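Local structure of glutathione S-transferase delta (Bombyx mori, 3VK9) at residues A[1-6]-A[26-31]. The protein probably transfers glutathione to electrophilic compounds, as a homodimeric delta-class glutathione transferase. Numbering follows the deposited sequence.
Sequences MTIDLY and LNLNLK
The aliphatic chain of K31 lies along the ring of Y6, both side chains pointing the same way from paired strands. K31 CB sits over one ring face, 4.2 Å from the centroid of the Y6 ring and 28° off its normal, a CH-pi contact. Farther out, K31 CD lies 3.6 Å from Y6 CZ; the bend in the lysine chain (chi3 81°) lets NZ reach the rim of the ring, where K31 NZ donates to Y6 OH at 2.8 Å. Were Y6 replaced by an alanine, the lysine methylenes would probably lose their flat support and the ammonium its phenolic acceptor.

D4 meets the same lysine from another side, roughly at right angles to the ring, its CG 4.0 Å from K31 CD. D4 in turn accepts a bond from N29: ND2 of N29 meets OD2 of D4 at 2.9 Å, within the amide plane but 57° above that of the carboxylate. On the opposite face of the sheet, L5 CD2 rests in the angle between two leucines, 4.2 Å from L28 CD1 and 4.0 Å from L30 CD2.

Parallel register is fixed by three nearly straight backbone bonds, N29 N to I3 O, L5 N to N29 O and K31 N to L5 O. Strands 4-7 and 29-32 are the two parallel strands of the beta-alpha-beta unit opening the thioredoxin-like domain, joined by helix 12-24. That helix packs on the leucine face through V17, A21 and L18, helix 67-78 touches I3, and strand 56-59 pairs with the far edge of 4-7, leaving 29-32 outermost within the chain.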
ATOM      1  N   MET A   1      19.750 -13.271 -17.951  1.00 78.26           N
ATOM      2  CA  MET A   1      18.653 -14.124 -18.399  1.00 77.02           C
ATOM      3  C   MET A   1      17.676 -14.404 -17.262  1.00 75.94           C
ATOM      4  O   MET A   1      16.463 -14.211 -17.397  1.00 70.30           O
ATOM      5  CB  MET A   1      19.199 -15.440 -18.958  1.00 75.30           C
ATOM      6  CG  MET A   1      20.241 -15.265 -20.049  1.00 76.17           C
ATOM      7  SD  MET A   1      19.545 -14.851 -21.661  1.00103.34           S
ATOM      8  CE  MET A   1      18.885 -13.201 -21.401  1.00 68.34           C
ATOM      9  N   THR A   2      18.215 -14.850 -16.134  1.00 76.34           N
ATOM     10  CA  THR A   2      17.374 -15.262 -15.021  1.00 69.89           C
ATOM     11  C   THR A   2      17.123 -14.156 -13.993  1.00 57.34           C
ATOM     12  O   THR A   2      17.882 -13.187 -13.846  1.00 56.80           O
ATOM     13  CB  THR A   2      17.905 -16.539 -14.335  1.00 74.94           C
ATOM     14  OG1 THR A   2      18.404 -17.440 -15.331  1.00 79.64           O
ATOM     15  CG2 THR A   2      16.793 -17.232 -13.553  1.00 73.97           C
ATOM     16  N   ILE A   3      16.028 -14.340 -13.282  1.00 40.18           N
ATOM     17  CA  ILE A   3      15.543 -13.359 -12.330  0.70 32.67           C
ATOM     18  C   ILE A   3      15.572 -13.951 -10.930  1.00 27.54           C
ATOM     19  O   ILE A   3      15.085 -15.065 -10.704  1.00 16.05           O
ATOM     20  CB  ILE A   3      14.105 -12.941 -12.660  0.70 32.54           C
ATOM     21  CG1 ILE A   3      14.070 -12.040 -13.890  0.70 33.58           C
ATOM     22  CG2 ILE A   3      13.482 -12.207 -11.495  0.70 36.61           C
ATOM     23  CD1 ILE A   3      12.724 -11.393 -14.092  0.70 38.10           C
ATOM     24  N   ASP A   4      16.153 -13.209  -9.988  1.00 23.62           N
ATOM     25  CA  ASP A   4      16.307 -13.687  -8.610  1.00 13.38           C
ATOM     26  C   ASP A   4      15.193 -13.202  -7.688  1.00 13.50           C
ATOM     27  O   ASP A   4      14.756 -12.063  -7.793  1.00 14.00           O
ATOM     28  CB  ASP A   4      17.659 -13.238  -8.038  1.00 11.54           C
ATOM     29  CG  ASP A   4      18.840 -13.768  -8.834  1.00 19.41           C
ATOM     30  OD1 ASP A   4      19.923 -13.144  -8.761  1.00 22.70           O
ATOM     31  OD2 ASP A   4      18.681 -14.794  -9.540  1.00 22.28           O
ATOM     32  N   LEU A   5      14.740 -14.077  -6.797  1.00 16.61           N
ATOM     33  CA  LEU A   5      13.833 -13.685  -5.724  1.00 15.65           C
ATOM     34  C   LEU A   5      14.435 -14.059  -4.372  1.00 16.20           C
ATOM     35  O   LEU A   5      14.567 -15.234  -4.049  1.00 12.18           O
ATOM     36  CB  LEU A   5      12.468 -14.357  -5.879  1.00 15.00           C
ATOM     37  CG  LEU A   5      11.433 -13.879  -4.856  1.00 13.02           C
ATOM     38  CD1 LEU A   5      10.973 -12.477  -5.216  1.00 16.49           C
ATOM     39  CD2 LEU A   5      10.220 -14.818  -4.737  1.00 15.46           C
ATOM     40  N   TYR A   6      14.815 -13.053  -3.596  1.00 12.38           N
ATOM     41  CA  TYR A   6      15.193 -13.251  -2.195  1.00 14.33           C
ATOM     42  C   TYR A   6      13.949 -13.311  -1.319  1.00 14.46           C
ATOM     43  O   TYR A   6      13.130 -12.405  -1.362  1.00 14.81           O
ATOM     44  CB  TYR A   6      16.099 -12.116  -1.740  1.00 15.54           C
ATOM     45  CG  TYR A   6      17.383 -12.071  -2.524  1.00 14.44           C
ATOM     46  CD1 TYR A   6      17.443 -11.421  -3.753  1.00 14.30           C
ATOM     47  CD2 TYR A   6      18.530 -12.702  -2.052  1.00 11.21           C
ATOM     48  CE1 TYR A   6      18.622 -11.382  -4.486  1.00 15.44           C
ATOM     49  CE2 TYR A   6      19.712 -12.675  -2.788  1.00 13.60           C
ATOM     50  CZ  TYR A   6      19.749 -12.011  -4.002  1.00 14.81           C
ATOM     51  OH  TYR A   6      20.922 -11.976  -4.739  1.00 20.59           O
ATOM     52  N   LEU A  26       6.101 -19.060 -14.056  1.00 10.88           N
ATOM     53  CA  LEU A  26       7.464 -18.542 -14.178  1.00 20.22           C
ATOM     54  C   LEU A  26       8.479 -19.408 -13.448  1.00 15.44           C
ATOM     55  O   LEU A  26       8.148 -20.120 -12.512  1.00 25.99           O
ATOM     56  CB  LEU A  26       7.571 -17.141 -13.580  1.00 15.34           C
ATOM     57  CG  LEU A  26       6.634 -16.036 -14.032  1.00 15.62           C
ATOM     58  CD1 LEU A  26       7.103 -14.712 -13.392  1.00 17.36           C
ATOM     59  CD2 LEU A  26       6.598 -15.923 -15.540  1.00 15.74           C
ATOM     60  N   ASN A  27       9.729 -19.316 -13.873  1.00 22.20           N
ATOM     61  CA  ASN A  27      10.821 -19.943 -13.145  1.00 24.98           C
ATOM     62  C   ASN A  27      11.765 -18.906 -12.554  1.00 19.25           C
ATOM     63  O   ASN A  27      12.750 -18.520 -13.179  1.00 30.54           O
ATOM     64  CB  ASN A  27      11.598 -20.908 -14.043  1.00 25.00           C
ATOM     65  CG  ASN A  27      12.778 -21.552 -13.321  1.00 40.77           C
ATOM     66  OD1 ASN A  27      12.895 -21.475 -12.091  1.00 41.99           O
ATOM     67  ND2 ASN A  27      13.657 -22.202 -14.083  1.00 48.06           N
ATOM     68  N   LEU A  28      11.468 -18.470 -11.337  1.00 12.92           N
ATOM     69  CA  LEU A  28      12.343 -17.574 -10.607  1.00 18.26           C
ATOM     70  C   LEU A  28      13.464 -18.334  -9.911  1.00 21.03           C
ATOM     71  O   LEU A  28      13.278 -19.450  -9.446  1.00 21.49           O
ATOM     72  CB  LEU A  28      11.551 -16.811  -9.554  1.00 18.76           C
ATOM     73  CG  LEU A  28      10.363 -16.001 -10.056  1.00 23.46           C
ATOM     74  CD1 LEU A  28       9.579 -15.503  -8.862  1.00 22.59           C
ATOM     75  CD2 LEU A  28      10.848 -14.837 -10.924  1.00 24.43           C
ATOM     76  N   ASN A  29      14.629 -17.708  -9.826  1.00 16.67           N
ATOM     77  CA  ASN A  29      15.717 -18.276  -9.065  1.00 15.64           C
ATOM     78  C   ASN A  29      15.510 -17.923  -7.600  1.00 13.16           C
ATOM     79  O   ASN A  29      15.754 -16.794  -7.191  1.00 15.92           O
ATOM     80  CB  ASN A  29      17.047 -17.727  -9.558  1.00 20.75           C
ATOM     81  CG  ASN A  29      18.225 -18.298  -8.799  1.00 27.48           C
ATOM     82  OD1 ASN A  29      18.204 -19.461  -8.386  1.00 28.64           O
ATOM     83  ND2 ASN A  29      19.262 -17.481  -8.606  1.00 24.32           N
ATOM     84  N   LEU A  30      15.045 -18.883  -6.810  1.00 16.32           N
ATOM     85  CA  LEU A  30      14.712 -18.599  -5.419  1.00 18.53           C
ATOM     86  C   LEU A  30      15.963 -18.577  -4.581  1.00 18.24           C
ATOM     87  O   LEU A  30      16.768 -19.492  -4.643  1.00 17.50           O
ATOM     88  CB  LEU A  30      13.751 -19.642  -4.867  1.00 19.22           C
ATOM     89  CG  LEU A  30      12.400 -19.739  -5.568  1.00 16.76           C
ATOM     90  CD1 LEU A  30      11.522 -20.764  -4.855  1.00 19.66           C
ATOM     91  CD2 LEU A  30      11.713 -18.372  -5.651  1.00 16.96           C
ATOM     92  N   LYS A  31      16.126 -17.524  -3.798  1.00 19.82           N
ATOM     93  CA  LYS A  31      17.295 -17.395  -2.942  1.00 15.44           C
ATOM     94  C   LYS A  31      16.872 -17.170  -1.499  1.00 19.73           C
ATOM     95  O   LYS A  31      16.480 -16.067  -1.115  1.00 13.92           O
ATOM     96  CB  LYS A  31      18.172 -16.248  -3.422  1.00 12.30           C
ATOM     97  CG  LYS A  31      18.682 -16.470  -4.840  1.00 18.66           C
ATOM     98  CD  LYS A  31      19.671 -15.385  -5.241  1.00 16.69           C
ATOM     99  CE  LYS A  31      21.063 -15.687  -4.680  1.00 20.63           C
ATOM    100  NZ  LYS A  31      22.037 -14.566  -4.906  1.00 25.04           N
TER